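PDB 6IV9: Cas13d from uncultured Ruminococcus sp, which binds a CRISPR RNA as its guide and, through two HEPN domains, directs both CRISPR RNA maturation and cleavage of the target. Local coordinates for residues 182-190 against 508-517; 494-503 against 558-569. The protein carries 2 engineered substitutions. One frame throughout, in Å; residues are numbered along the deposited sequence.

Overall arrangement
Interactions 1 and 2 are neighbours that both border the bound RNA: their centres lie about 15 Å apart, at about 5 and 16 Å from the centre of the chain. Helices 497-505, 511-535 and 556-570 follow one another in sequence, and the middle one connects the contacts, since it carries Lys512 to Leu517 of interaction 1 and further along packs Ile522 and Phe525 on helix 556-570 of interaction 2. The two meet where Asn515 OD1 lies 3.7 Å from Lys567 CE. Both also reach the RNA of chain B, with Lys567 at the U34 phosphate, Asn515 at C35 and Lys512 at G36.

Interaction 1: 182-190 against 508-517; sequences ILAVYVTNI and FLDGKEINDL. With nucleotides of chain B.
Tyr186 sends its ring from helix 168-197 in among Leu509, Glu513 and Leu517, joining an antiparallel helix pair; the axes of these short segments pass 11.1 Å apart at 156°. Ring atom CD1 meets Leu509 CD2 at 4.0 Å. CE1 of the tyrosine lies 3.7 Å from Glu513 CB, while its CD2 rests 4.0 Å from Leu517 CB. At the tip, Tyr186 OH donates to Asp516 OD2, which sits at the ring edge near its plane; the modelled 2.4 Å between these oxygens is very short and doubtful. Asp516 holds CG opposite its backbone N (chi1 -177°), which puts the carboxylate at this hydroxyl. Val185 CG1 covers the centre of one face of the Tyr186 ring. One turn on, Ile190 CG2 makes an off-centre CH-pi contact 4.3 Å from the centroid of the Phe508 ring. Behind this shell, a capping box fixes the helix start: Lys512 N donates to Asp510 OD2, and Asp510 N reaches Glu513 OE1, on its anti lone pair, at 3.0 Å. Lys637 and Tyr638 also hold the Glu513 carboxylate. On the RNA side of the helix, Asn515 ND2 donates nearly straight (173°) to OP1 of C35 of chain B at 2.8 Å.

Interaction 2: 494-503 against 558-569; sequences DLLYFSKMIY and RITNELFIVKNI. With nucleotides of chain B.
Glu562 reaches from helix 556-570 to the residues that lead into helix 497-505, tying together two helices that pack nearly parallel, the axes of these short segments 26° and 9.6 Å apart. Its CB lies 3.4 Å from Ser499 OG. CG, set opposite the carbonyl carbon (chi1 -60°), passes 4.0 Å from Leu495 CD2, and the extended chain beyond it carries the carboxylate to Leu496 N, with CD beside that nitrogen and Leu495 CA. OE1 takes two hydrogen bonds: Leu496 N, at the N-cap position, arrives on the syn side at 2.8 Å and almost straight (174°), whereas Ser499 OG donates to the anti lone pair of Glu562 OE1 at 2.7 Å. OE2 forms a salt bridge within its own helix, 2.8 Å from Arg558 NE, which approaches from above the carboxylate plane. Asp494 O, an acceptor close to OE2 but not bonded to it, takes Arg558 NH2 at 3.0 Å, from above its carbonyl plane. Cut back to alanine, this glutamate position is likely to leave Leu496 N and Ser499 OG without their shared acceptor and Arg558 NE without its charged mate.

Leu496 CD2 lies over the centre of one face of the Arg558 guanidinium; CD1, the other branch, packs on Ile559 CG1. Farther along the contact turns apolar: Leu563 CD1 touches Ile502 CB, and Val566 CG1 packs on Tyr503 CB, at the edge of the ring. At the far end, Tyr503 CE1 lies 3.9 Å from Ile569 CG1, the two side chains crossing at about a right angle.

Interaction 1: 182-190 against 508-517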
loop_
_atom_site.group_PDB
_atom_site.type_symbol
_atom_site.label_atom_id
_atom_site.label_comp_id
_atom_site.label_asym_id
_atom_site.label_seq_id
_atom_site.Cartn_x
_atom_site.Cartn_y
_atom_site.Cartn_z
ATOM N N ILE A 182 2.650 6.120 6.393
ATOM C CA ILE A 182 2.085 4.906 5.743
ATOM C C ILE A 182 1.553 3.921 6.790
ATOM O O ILE A 182 0.546 3.326 6.552
ATOM C CB ILE A 182 3.019 4.289 4.687
ATOM C CG1 ILE A 182 2.228 3.436 3.700
ATOM C CG2 ILE A 182 4.142 3.505 5.312
ATOM C CD1 ILE A 182 1.465 4.226 2.694
ATOM N N LEU A 183 2.231 3.769 7.916
ATOM C CA LEU A 183 1.733 2.856 8.973
ATOM C C LEU A 183 0.404 3.385 9.520
ATOM O O LEU A 183 -0.442 2.590 9.815
ATOM C CB LEU A 183 2.774 2.702 10.076
ATOM C CG LEU A 183 3.958 1.822 9.715
ATOM C CD1 LEU A 183 5.015 1.891 10.794
ATOM C CD2 LEU A 183 3.514 0.396 9.470
ATOM N N ALA A 184 0.270 4.703 9.623
ATOM C CA ALA A 184 -0.974 5.309 10.133
ATOM C C ALA A 184 -2.142 4.935 9.212
ATOM O O ALA A 184 -3.209 4.646 9.704
ATOM C CB ALA A 184 -0.814 6.793 10.236
ATOM N N VAL A 185 -1.919 4.956 7.909
ATOM C CA VAL A 185 -3.007 4.581 6.969
ATOM C C VAL A 185 -3.400 3.114 7.176
ATOM O O VAL A 185 -4.546 2.848 7.357
ATOM C CB VAL A 185 -2.526 4.774 5.523
ATOM C CG1 VAL A 185 -3.442 4.080 4.544
ATOM C CG2 VAL A 185 -2.331 6.229 5.159
ATOM N N TYR A 186 -2.434 2.210 7.146
ATOM C CA TYR A 186 -2.740 0.761 7.257
ATOM C C TYR A 186 -3.305 0.351 8.615
ATOM O O TYR A 186 -4.202 -0.432 8.629
ATOM C CB TYR A 186 -1.649 -0.096 6.614
ATOM C CG TYR A 186 -1.682 0.121 5.133
ATOM C CD1 TYR A 186 -2.703 -0.401 4.368
ATOM C CD2 TYR A 186 -0.787 0.969 4.530
ATOM C CE1 TYR A 186 -2.785 -0.146 3.017
ATOM C CE2 TYR A 186 -0.839 1.217 3.175
ATOM C CZ TYR A 186 -1.845 0.666 2.417
ATOM O OH TYR A 186 -1.920 0.944 1.095
ATOM N N VAL A 187 -2.762 0.850 9.716
ATOM C CA VAL A 187 -3.360 0.469 11.028
ATOM C C VAL A 187 -4.785 1.016 11.114
ATOM O O VAL A 187 -5.621 0.364 11.673
ATOM C CB VAL A 187 -2.508 0.844 12.249
ATOM C CG1 VAL A 187 -1.183 0.117 12.234
ATOM C CG2 VAL A 187 -2.327 2.328 12.395
ATOM N N THR A 188 -5.016 2.202 10.577
ATOM C CA THR A 188 -6.385 2.747 10.634
ATOM C C THR A 188 -7.316 1.811 9.861
ATOM O O THR A 188 -8.354 1.479 10.361
ATOM C CB THR A 188 -6.438 4.175 10.082
ATOM O OG1 THR A 188 -5.698 5.022 10.943
ATOM C CG2 THR A 188 -7.854 4.690 9.972
ATOM N N ASN A 189 -6.903 1.388 8.679
ATOM C CA ASN A 189 -7.741 0.480 7.864
ATOM C C ASN A 189 -7.930 -0.867 8.571
ATOM O O ASN A 189 -9.020 -1.371 8.552
ATOM C CB ASN A 189 -7.139 0.274 6.479
ATOM C CG ASN A 189 -7.232 1.513 5.624
ATOM O OD1 ASN A 189 -7.870 2.462 5.999
ATOM N ND2 ASN A 189 -6.596 1.497 4.477
ATOM N N ILE A 190 -6.867 -1.433 9.122
ATOM C CA ILE A 190 -6.967 -2.766 9.784
ATOM C C ILE A 190 -7.906 -2.689 10.994
ATOM O O ILE A 190 -8.736 -3.539 11.145
ATOM C CB ILE A 190 -5.575 -3.279 10.190
ATOM C CG1 ILE A 190 -4.678 -3.514 8.977
ATOM C CG2 ILE A 190 -5.722 -4.510 11.060
ATOM C CD1 ILE A 190 -3.248 -3.813 9.316
ATOM N N PHE A 508 -3.774 -9.099 7.238
ATOM C CA PHE A 508 -4.984 -8.250 7.206
ATOM C C PHE A 508 -5.088 -7.467 5.898
ATOM O O PHE A 508 -6.057 -6.769 5.744
ATOM C CB PHE A 508 -4.934 -7.299 8.393
ATOM C CG PHE A 508 -4.807 -7.992 9.722
ATOM C CD1 PHE A 508 -5.833 -8.783 10.201
ATOM C CD2 PHE A 508 -3.664 -7.869 10.480
ATOM C CE1 PHE A 508 -5.718 -9.435 11.417
ATOM C CE2 PHE A 508 -3.553 -8.518 11.694
ATOM C CZ PHE A 508 -4.580 -9.290 12.165
ATOM N N LEU A 509 -4.157 -7.664 4.976
ATOM C CA LEU A 509 -4.101 -6.812 3.766
ATOM C C LEU A 509 -4.280 -7.585 2.462
ATOM O O LEU A 509 -3.917 -8.725 2.381
ATOM C CB LEU A 509 -2.745 -6.103 3.736
ATOM C CG LEU A 509 -2.402 -5.246 4.945
ATOM C CD1 LEU A 509 -1.049 -4.603 4.779
ATOM C CD2 LEU A 509 -3.459 -4.199 5.192
ATOM N N ASP A 510 -4.816 -6.878 1.481
ATOM C CA ASP A 510 -4.996 -7.325 0.082
ATOM C C ASP A 510 -3.632 -7.216 -0.620
ATOM O O ASP A 510 -2.797 -6.471 -0.147
ATOM C CB ASP A 510 -6.074 -6.429 -0.529
ATOM C CG ASP A 510 -6.435 -6.696 -1.969
ATOM O OD1 ASP A 510 -7.233 -7.591 -2.211
ATOM O OD2 ASP A 510 -5.863 -6.036 -2.820
ATOM N N GLY A 511 -3.478 -7.844 -1.775
ATOM C CA GLY A 511 -2.185 -7.792 -2.471
ATOM C C GLY A 511 -1.781 -6.368 -2.796
ATOM O O GLY A 511 -0.618 -6.066 -2.696
ATOM N N LYS A 512 -2.723 -5.530 -3.211
ATOM C CA LYS A 512 -2.386 -4.124 -3.529
ATOM C C LYS A 512 -1.941 -3.385 -2.270
ATOM O O LYS A 512 -1.080 -2.555 -2.358
ATOM C CB LYS A 512 -3.557 -3.446 -4.235
ATOM C CG LYS A 512 -3.643 -3.819 -5.698
ATOM C CD LYS A 512 -4.799 -3.244 -6.413
ATOM C CE LYS A 512 -4.840 -3.711 -7.845
ATOM N NZ LYS A 512 -3.523 -3.615 -8.501
ATOM N N GLU A 513 -2.616 -3.643 -1.164
ATOM C CA GLU A 513 -2.270 -3.006 0.122
ATOM C C GLU A 513 -0.871 -3.472 0.537
ATOM O O GLU A 513 -0.098 -2.670 0.994
ATOM C CB GLU A 513 -3.340 -3.325 1.159
ATOM C CG GLU A 513 -4.676 -2.669 0.898
ATOM C CD GLU A 513 -5.737 -3.044 1.912
ATOM O OE1 GLU A 513 -5.911 -4.215 2.144
ATOM O OE2 GLU A 513 -6.347 -2.152 2.453
ATOM N N ILE A 514 -0.584 -4.749 0.364
ATOM C CA ILE A 514 0.759 -5.271 0.718
ATOM C C ILE A 514 1.790 -4.559 -0.161
ATOM O O ILE A 514 2.764 -4.103 0.358
ATOM C CB ILE A 514 0.793 -6.788 0.485
ATOM C CG1 ILE A 514 -0.085 -7.532 1.488
ATOM C CG2 ILE A 514 2.216 -7.311 0.460
ATOM C CD1 ILE A 514 -0.281 -8.981 1.173
ATOM N N ASN A 515 1.523 -4.447 -1.456
ATOM C CA ASN A 515 2.489 -3.806 -2.374
ATOM C C ASN A 515 2.705 -2.352 -1.974
ATOM O O ASN A 515 3.821 -1.942 -1.919
ATOM C CB ASN A 515 2.001 -3.874 -3.815
ATOM C CG ASN A 515 2.195 -5.255 -4.384
ATOM O OD1 ASN A 515 2.952 -6.023 -3.830
ATOM N ND2 ASN A 515 1.522 -5.566 -5.472
ATOM N N ASP A 516 1.626 -1.640 -1.701
ATOM C CA ASP A 516 1.758 -0.214 -1.339
ATOM C C ASP A 516 2.533 -0.051 -0.028
ATOM O O ASP A 516 3.471 0.704 -0.008
ATOM C CB ASP A 516 0.371 0.390 -1.180
ATOM C CG ASP A 516 0.404 1.868 -0.872
ATOM O OD1 ASP A 516 1.134 2.564 -1.533
ATOM O OD2 ASP A 516 -0.319 2.287 0.003
ATOM N N LEU A 517 2.149 -0.771 1.018
ATOM C CA LEU A 517 2.867 -0.620 2.303
ATOM C C LEU A 517 4.324 -1.083 2.184
ATOM O O LEU A 517 5.197 -0.364 2.574
ATOM C CB LEU A 517 2.155 -1.483 3.344
ATOM C CG LEU A 517 2.884 -1.582 4.678
ATOM C CD1 LEU A 517 2.948 -0.237 5.358
ATOM C CD2 LEU A 517 2.242 -2.593 5.594
ATOM P P U B 34 6.875 -4.963 -8.154
ATOM O OP1 U B 34 6.427 -6.311 -7.712
ATOM O OP2 U B 34 6.814 -4.567 -9.544
ATOM O "O5'" U B 34 6.084 -3.900 -7.314
ATOM C "C5'" U B 34 4.865 -3.314 -7.796
ATOM C "C4'" U B 34 4.455 -2.208 -6.866
ATOM O "O4'" U B 34 5.396 -1.114 -6.864
ATOM C "C3'" U B 34 3.122 -1.548 -7.190
ATOM O "O3'" U B 34 2.101 -2.416 -6.678
ATOM C "C2'" U B 34 3.253 -0.246 -6.414
ATOM O "O2'" U B 34 2.994 -0.474 -5.036
ATOM C "C1'" U B 34 4.714 0.105 -6.695
ATOM N N1 U B 34 4.901 0.895 -7.927
ATOM C C2 U B 34 4.493 2.206 -7.847
ATOM O O2 U B 34 3.994 2.678 -6.844
ATOM N N3 U B 34 4.664 2.928 -8.986
ATOM C C4 U B 34 5.191 2.493 -10.176
ATOM O O4 U B 34 5.339 3.294 -11.081
ATOM C C5 U B 34 5.622 1.130 -10.180
ATOM C C6 U B 34 5.437 0.384 -9.082
ATOM P P C B 35 0.675 -2.592 -7.510
ATOM O OP1 C B 35 -0.074 -3.645 -6.810
ATOM O OP2 C B 35 0.960 -2.723 -8.913
ATOM O "O5'" C B 35 0.065 -1.151 -7.435
ATOM C "C5'" C B 35 -0.401 -0.677 -6.140
ATOM C "C4'" C B 35 -0.809 0.769 -6.236
ATOM O "O4'" C B 35 0.338 1.528 -6.617
ATOM C "C3'" C B 35 -1.853 1.090 -7.309
ATOM O "O3'" C B 35 -3.117 0.796 -6.767
ATOM C "C2'" C B 35 -1.593 2.564 -7.567
ATOM O "O2'" C B 35 -2.129 3.404 -6.583
ATOM C "C1'" C B 35 -0.073 2.600 -7.448
ATOM N N1 C B 35 0.618 2.494 -8.734
ATOM C C2 C B 35 0.739 3.673 -9.461
ATOM O O2 C B 35 0.266 4.698 -8.984
ATOM N N3 C B 35 1.432 3.672 -10.614
ATOM C C4 C B 35 1.878 2.521 -11.115
ATOM N N4 C B 35 2.511 2.553 -12.287
ATOM C C5 C B 35 1.727 1.288 -10.417
ATOM C C6 C B 35 1.048 1.314 -9.264
ATOM P P G B 36 -4.284 0.276 -7.702
ATOM O OP1 G B 36 -5.431 -0.125 -6.829
ATOM O OP2 G B 36 -3.719 -0.739 -8.657
ATOM O "O5'" G B 36 -4.560 1.496 -8.650
ATOM C "C5'" G B 36 -5.168 2.677 -8.108
ATOM C "C4'" G B 36 -5.156 3.782 -9.134
ATOM O "O4'" G B 36 -3.804 4.108 -9.480
ATOM C "C3'" G B 36 -5.845 3.446 -10.452
ATOM O "O3'" G B 36 -7.231 3.765 -10.457
ATOM C "C2'" G B 36 -5.100 4.293 -11.457
ATOM O "O2'" G B 36 -5.549 5.636 -11.436
ATOM C "C1'" G B 36 -3.701 4.353 -10.852
ATOM N N9 G B 36 -2.823 3.375 -11.441
ATOM C C8 G B 36 -2.785 2.022 -11.208
ATOM N N7 G B 36 -1.898 1.406 -11.940
ATOM C C5 G B 36 -1.355 2.404 -12.724
ATOM C C6 G B 36 -0.347 2.340 -13.705
ATOM O O6 G B 36 0.285 1.354 -14.093
ATOM N N1 G B 36 -0.075 3.590 -14.235
ATOM C C2 G B 36 -0.702 4.751 -13.872
ATOM N N2 G B 36 -0.297 5.857 -14.490
ATOM N N3 G B 36 -1.649 4.825 -12.959
ATOM C C4 G B 36 -1.924 3.621 -12.432
#

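Interaction 2: 494-503 against 558-569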
loop_
_atom_site.group_PDB
_atom_site.type_symbol
_atom_site.label_atom_id
_atom_site.label_comp_id
_atom_site.label_asym_id
_atom_site.label_seq_id
_atom_site.Cartn_x
_atom_site.Cartn_y
_atom_site.Cartn_z
ATOM N N ASP A 494 16.457 -15.980 10.350
ATOM C CA ASP A 494 17.305 -15.048 9.567
ATOM C C ASP A 494 16.737 -13.630 9.567
ATOM O O ASP A 494 17.437 -12.753 9.100
ATOM C CB ASP A 494 17.406 -15.457 8.100
ATOM C CG ASP A 494 18.097 -16.782 7.850
ATOM O OD1 ASP A 494 18.901 -17.184 8.690
ATOM O OD2 ASP A 494 17.826 -17.385 6.809
ATOM N N LEU A 495 15.520 -13.434 10.062
ATOM C CA LEU A 495 14.873 -12.099 9.970
ATOM C C LEU A 495 14.787 -11.403 11.331
ATOM O O LEU A 495 14.667 -12.073 12.319
ATOM C CB LEU A 495 13.458 -12.281 9.417
ATOM C CG LEU A 495 13.321 -13.082 8.126
ATOM C CD1 LEU A 495 11.877 -13.148 7.672
ATOM C CD2 LEU A 495 14.201 -12.526 7.031
ATOM N N LEU A 496 14.820 -10.077 11.331
ATOM C CA LEU A 496 14.624 -9.286 12.569
ATOM C C LEU A 496 13.147 -9.359 12.958
ATOM O O LEU A 496 12.331 -9.593 12.099
ATOM C CB LEU A 496 15.007 -7.829 12.312
ATOM C CG LEU A 496 16.459 -7.598 11.925
ATOM C CD1 LEU A 496 16.725 -6.132 11.661
ATOM C CD2 LEU A 496 17.384 -8.122 12.998
ATOM N N TYR A 497 12.845 -9.113 14.225
ATOM C CA TYR A 497 11.449 -9.121 14.720
ATOM C C TYR A 497 10.649 -8.007 14.044
ATOM O O TYR A 497 9.483 -8.188 13.775
ATOM C CB TYR A 497 11.397 -9.239 16.238
ATOM C CG TYR A 497 11.640 -10.663 16.648
ATOM C CD1 TYR A 497 10.681 -11.625 16.438
ATOM C CD2 TYR A 497 12.865 -11.069 17.124
ATOM C CE1 TYR A 497 10.900 -12.953 16.752
ATOM C CE2 TYR A 497 13.105 -12.390 17.451
ATOM C CZ TYR A 497 12.119 -13.337 17.267
ATOM O OH TYR A 497 12.351 -14.636 17.564
ATOM N N PHE A 498 11.301 -6.889 13.761
ATOM C CA PHE A 498 10.562 -5.783 13.112
ATOM C C PHE A 498 10.042 -6.259 11.751
ATOM O O PHE A 498 8.904 -5.997 11.453
ATOM C CB PHE A 498 11.421 -4.526 13.002
ATOM C CG PHE A 498 10.670 -3.374 12.393
ATOM C CD1 PHE A 498 9.925 -2.520 13.179
ATOM C CD2 PHE A 498 10.659 -3.184 11.028
ATOM C CE1 PHE A 498 9.211 -1.484 12.611
ATOM C CE2 PHE A 498 9.952 -2.141 10.464
ATOM C CZ PHE A 498 9.223 -1.299 11.258
ATOM N N SER A 499 10.877 -6.964 10.990
ATOM C CA SER A 499 10.510 -7.501 9.657
ATOM C C SER A 499 9.378 -8.518 9.810
ATOM O O SER A 499 8.460 -8.478 9.049
ATOM C CB SER A 499 11.696 -8.140 9.004
ATOM O OG SER A 499 12.772 -7.246 8.943
ATOM N N LYS A 500 9.488 -9.386 10.801
ATOM C CA LYS A 500 8.458 -10.417 11.067
ATOM C C LYS A 500 7.146 -9.735 11.470
ATOM O O LYS A 500 6.106 -10.250 11.166
ATOM C CB LYS A 500 9.008 -11.471 12.033
ATOM C CG LYS A 500 10.137 -12.301 11.452
ATOM C CD LYS A 500 10.634 -13.407 12.355
ATOM C CE LYS A 500 11.776 -13.008 13.252
ATOM N NZ LYS A 500 12.575 -14.175 13.675
ATOM N N MET A 501 7.239 -8.623 12.188
ATOM C CA MET A 501 6.032 -7.883 12.608
ATOM C C MET A 501 5.332 -7.350 11.360
ATOM O O MET A 501 4.138 -7.428 11.298
ATOM C CB MET A 501 6.395 -6.716 13.514
ATOM C CG MET A 501 5.217 -5.930 13.946
ATOM S SD MET A 501 5.653 -4.734 15.197
ATOM C CE MET A 501 6.626 -3.573 14.259
ATOM N N ILE A 502 6.097 -6.824 10.413
ATOM C CA ILE A 502 5.507 -6.330 9.137
ATOM C C ILE A 502 4.874 -7.505 8.390
ATOM O O ILE A 502 3.785 -7.358 7.902
ATOM C CB ILE A 502 6.539 -5.572 8.288
ATOM C CG1 ILE A 502 7.089 -4.366 9.048
ATOM C CG2 ILE A 502 5.938 -5.190 6.955
ATOM C CD1 ILE A 502 6.057 -3.390 9.507
ATOM N N TYR A 503 5.516 -8.664 8.395
ATOM C CA TYR A 503 4.924 -9.832 7.709
ATOM C C TYR A 503 3.579 -10.170 8.357
ATOM O O TYR A 503 2.656 -10.477 7.672
ATOM C CB TYR A 503 5.820 -11.068 7.756
ATOM C CG TYR A 503 5.110 -12.276 7.215
ATOM C CD1 TYR A 503 4.962 -12.455 5.857
ATOM C CD2 TYR A 503 4.502 -13.191 8.047
ATOM C CE1 TYR A 503 4.269 -13.525 5.334
ATOM C CE2 TYR A 503 3.805 -14.272 7.544
ATOM C CZ TYR A 503 3.679 -14.436 6.181
ATOM O OH TYR A 503 2.985 -15.471 5.656
ATOM N N ARG A 558 19.801 -4.109 6.456
ATOM C CA ARG A 558 19.237 -5.449 6.691
ATOM C C ARG A 558 17.710 -5.366 6.590
ATOM O O ARG A 558 17.131 -6.199 5.944
ATOM C CB ARG A 558 19.644 -5.892 8.091
ATOM C CG ARG A 558 19.123 -7.263 8.456
ATOM C CD ARG A 558 19.734 -7.800 9.717
ATOM N NE ARG A 558 19.247 -9.142 9.881
ATOM C CZ ARG A 558 19.506 -9.895 10.919
ATOM N NH1 ARG A 558 20.438 -9.526 11.773
ATOM N NH2 ARG A 558 18.836 -11.006 11.107
ATOM N N ILE A 559 17.106 -4.348 7.190
ATOM C CA ILE A 559 15.622 -4.230 7.139
ATOM C C ILE A 559 15.161 -4.063 5.685
ATOM O O ILE A 559 14.228 -4.722 5.299
ATOM C CB ILE A 559 15.130 -3.092 8.040
ATOM C CG1 ILE A 559 15.458 -3.358 9.509
ATOM C CG2 ILE A 559 13.658 -2.844 7.830
ATOM C CD1 ILE A 559 15.360 -2.149 10.390
ATOM N N THR A 560 15.866 -3.260 4.903
ATOM C CA THR A 560 15.455 -3.067 3.496
ATOM C C THR A 560 15.475 -4.417 2.776
ATOM O O THR A 560 14.536 -4.712 2.076
ATOM C CB THR A 560 16.444 -2.147 2.776
ATOM O OG1 THR A 560 16.488 -0.891 3.432
ATOM C CG2 THR A 560 16.087 -1.910 1.333
ATOM N N ASN A 561 16.525 -5.201 2.971
ATOM C CA ASN A 561 16.648 -6.522 2.309
ATOM C C ASN A 561 15.565 -7.491 2.792
ATOM O O ASN A 561 14.986 -8.162 1.982
ATOM C CB ASN A 561 18.034 -7.111 2.536
ATOM C CG ASN A 561 19.138 -6.271 1.940
ATOM O OD1 ASN A 561 18.913 -5.504 1.029
ATOM N ND2 ASN A 561 20.341 -6.418 2.450
ATOM N N GLU A 562 15.338 -7.560 4.094
ATOM C CA GLU A 562 14.327 -8.474 4.680
ATOM C C GLU A 562 12.910 -8.100 4.241
ATOM O O GLU A 562 12.128 -8.966 3.941
ATOM C CB GLU A 562 14.444 -8.448 6.193
ATOM C CG GLU A 562 15.807 -8.877 6.643
ATOM C CD GLU A 562 15.951 -9.121 8.125
ATOM O OE1 GLU A 562 15.093 -8.692 8.878
ATOM O OE2 GLU A 562 16.931 -9.752 8.492
ATOM N N LEU A 563 12.619 -6.813 4.214
ATOM C CA LEU A 563 11.278 -6.324 3.823
ATOM C C LEU A 563 11.017 -6.714 2.366
ATOM O O LEU A 563 9.906 -6.993 2.026
ATOM C CB LEU A 563 11.242 -4.820 4.049
ATOM C CG LEU A 563 10.433 -4.329 5.240
ATOM C CD1 LEU A 563 10.216 -5.350 6.317
ATOM C CD2 LEU A 563 10.922 -3.020 5.780
ATOM N N PHE A 564 12.048 -6.710 1.536
ATOM C CA PHE A 564 11.866 -7.101 0.121
ATOM C C PHE A 564 11.399 -8.561 0.070
ATOM O O PHE A 564 10.519 -8.891 -0.691
ATOM C CB PHE A 564 13.171 -6.858 -0.630
ATOM C CG PHE A 564 13.084 -6.911 -2.129
ATOM C CD1 PHE A 564 12.712 -5.804 -2.856
ATOM C CD2 PHE A 564 13.426 -8.058 -2.812
ATOM C CE1 PHE A 564 12.662 -5.853 -4.236
ATOM C CE2 PHE A 564 13.376 -8.110 -4.192
ATOM C CZ PHE A 564 12.994 -7.008 -4.899
ATOM N N ILE A 565 12.011 -9.405 0.888
ATOM C CA ILE A 565 11.625 -10.839 0.982
ATOM C C ILE A 565 10.209 -10.962 1.555
ATOM O O ILE A 565 9.448 -11.731 1.051
ATOM C CB ILE A 565 12.663 -11.633 1.785
ATOM C CG1 ILE A 565 13.989 -11.688 1.033
ATOM C CG2 ILE A 565 12.149 -13.018 2.101
ATOM C CD1 ILE A 565 15.160 -11.916 1.922
ATOM N N VAL A 566 9.877 -10.151 2.547
ATOM C CA VAL A 566 8.520 -10.186 3.149
ATOM C C VAL A 566 7.495 -9.868 2.061
ATOM O O VAL A 566 6.533 -10.570 1.975
ATOM C CB VAL A 566 8.419 -9.194 4.316
ATOM C CG1 VAL A 566 6.986 -8.896 4.690
ATOM C CG2 VAL A 566 9.193 -9.694 5.511
ATOM N N LYS A 567 7.775 -8.888 1.213
ATOM C CA LYS A 567 6.833 -8.552 0.127
ATOM C C LYS A 567 6.661 -9.778 -0.775
ATOM O O LYS A 567 5.551 -10.079 -1.134
ATOM C CB LYS A 567 7.392 -7.375 -0.669
ATOM C CG LYS A 567 6.701 -7.044 -1.976
ATOM C CD LYS A 567 7.249 -5.814 -2.649
ATOM C CE LYS A 567 6.603 -5.532 -3.984
ATOM N NZ LYS A 567 6.908 -6.572 -4.984
ATOM N N ASN A 568 7.749 -10.466 -1.098
ATOM C CA ASN A 568 7.657 -11.642 -1.994
ATOM C C ASN A 568 6.812 -12.757 -1.359
ATOM O O ASN A 568 5.935 -13.257 -2.002
ATOM C CB ASN A 568 9.050 -12.177 -2.342
ATOM C CG ASN A 568 9.940 -11.169 -3.040
ATOM O OD1 ASN A 568 9.471 -10.296 -3.732
ATOM N ND2 ASN A 568 11.237 -11.292 -2.863
ATOM N N ILE A 569 7.118 -13.145 -0.135
ATOM C CA ILE A 569 6.379 -14.253 0.534
ATOM C C ILE A 569 4.956 -13.855 0.931
ATOM O O ILE A 569 4.109 -14.694 0.892
ATOM C CB ILE A 569 7.193 -14.894 1.666
ATOM C CG1 ILE A 569 7.322 -13.968 2.869
ATOM C CG2 ILE A 569 8.539 -15.341 1.135
ATOM C CD1 ILE A 569 8.047 -14.570 4.016
ATOM P P U B 34 6.875 -4.963 -8.154
ATOM O OP1 U B 34 6.427 -6.311 -7.712
ATOM O OP2 U B 34 6.814 -4.567 -9.544
ATOM O "O5'" U B 34 6.084 -3.900 -7.314
ATOM C "C5'" U B 34 4.865 -3.314 -7.796
ATOM C "C4'" U B 34 4.455 -2.208 -6.866
ATOM O "O4'" U B 34 5.396 -1.114 -6.864
ATOM C "C3'" U B 34 3.122 -1.548 -7.190
ATOM O "O3'" U B 34 2.101 -2.416 -6.678
ATOM C "C2'" U B 34 3.253 -0.246 -6.414
ATOM O "O2'" U B 34 2.994 -0.474 -5.036
ATOM C "C1'" U B 34 4.714 0.105 -6.695
ATOM N N1 U B 34 4.901 0.895 -7.927
ATOM C C2 U B 34 4.493 2.206 -7.847
ATOM O O2 U B 34 3.994 2.678 -6.844
ATOM N N3 U B 34 4.664 2.928 -8.986
ATOM C C4 U B 34 5.191 2.493 -10.176
ATOM O O4 U B 34 5.339 3.294 -11.081
ATOM C C5 U B 34 5.622 1.130 -10.180
ATOM C C6 U B 34 5.437 0.384 -9.082
ATOM P P C B 33 10.536 -2.952 -11.829
ATOM O OP1 C B 33 10.621 -4.340 -12.332
ATOM O OP2 C B 33 9.636 -1.937 -12.426
ATOM O "O5'" C B 33 10.133 -3.001 -10.286
ATOM C "C5'" C B 33 10.819 -3.870 -9.371
ATOM C "C4'" C B 33 10.414 -3.609 -7.964
ATOM O "O4'" C B 33 10.946 -2.331 -7.542
ATOM C "C3'" C B 33 8.923 -3.470 -7.706
ATOM O "O3'" C B 33 8.313 -4.739 -7.580
ATOM C "C2'" C B 33 8.919 -2.712 -6.400
ATOM O "O2'" C B 33 9.301 -3.509 -5.292
ATOM C "C1'" C B 33 10.022 -1.697 -6.670
ATOM N N1 C B 33 9.505 -0.454 -7.289
ATOM C C2 C B 33 8.952 0.501 -6.433
ATOM O O2 C B 33 8.868 0.240 -5.222
ATOM N N3 C B 33 8.489 1.657 -6.952
ATOM C C4 C B 33 8.525 1.862 -8.271
ATOM N N4 C B 33 8.105 3.034 -8.730
ATOM C C5 C B 33 9.116 0.923 -9.162
ATOM C C6 C B 33 9.609 -0.202 -8.629
#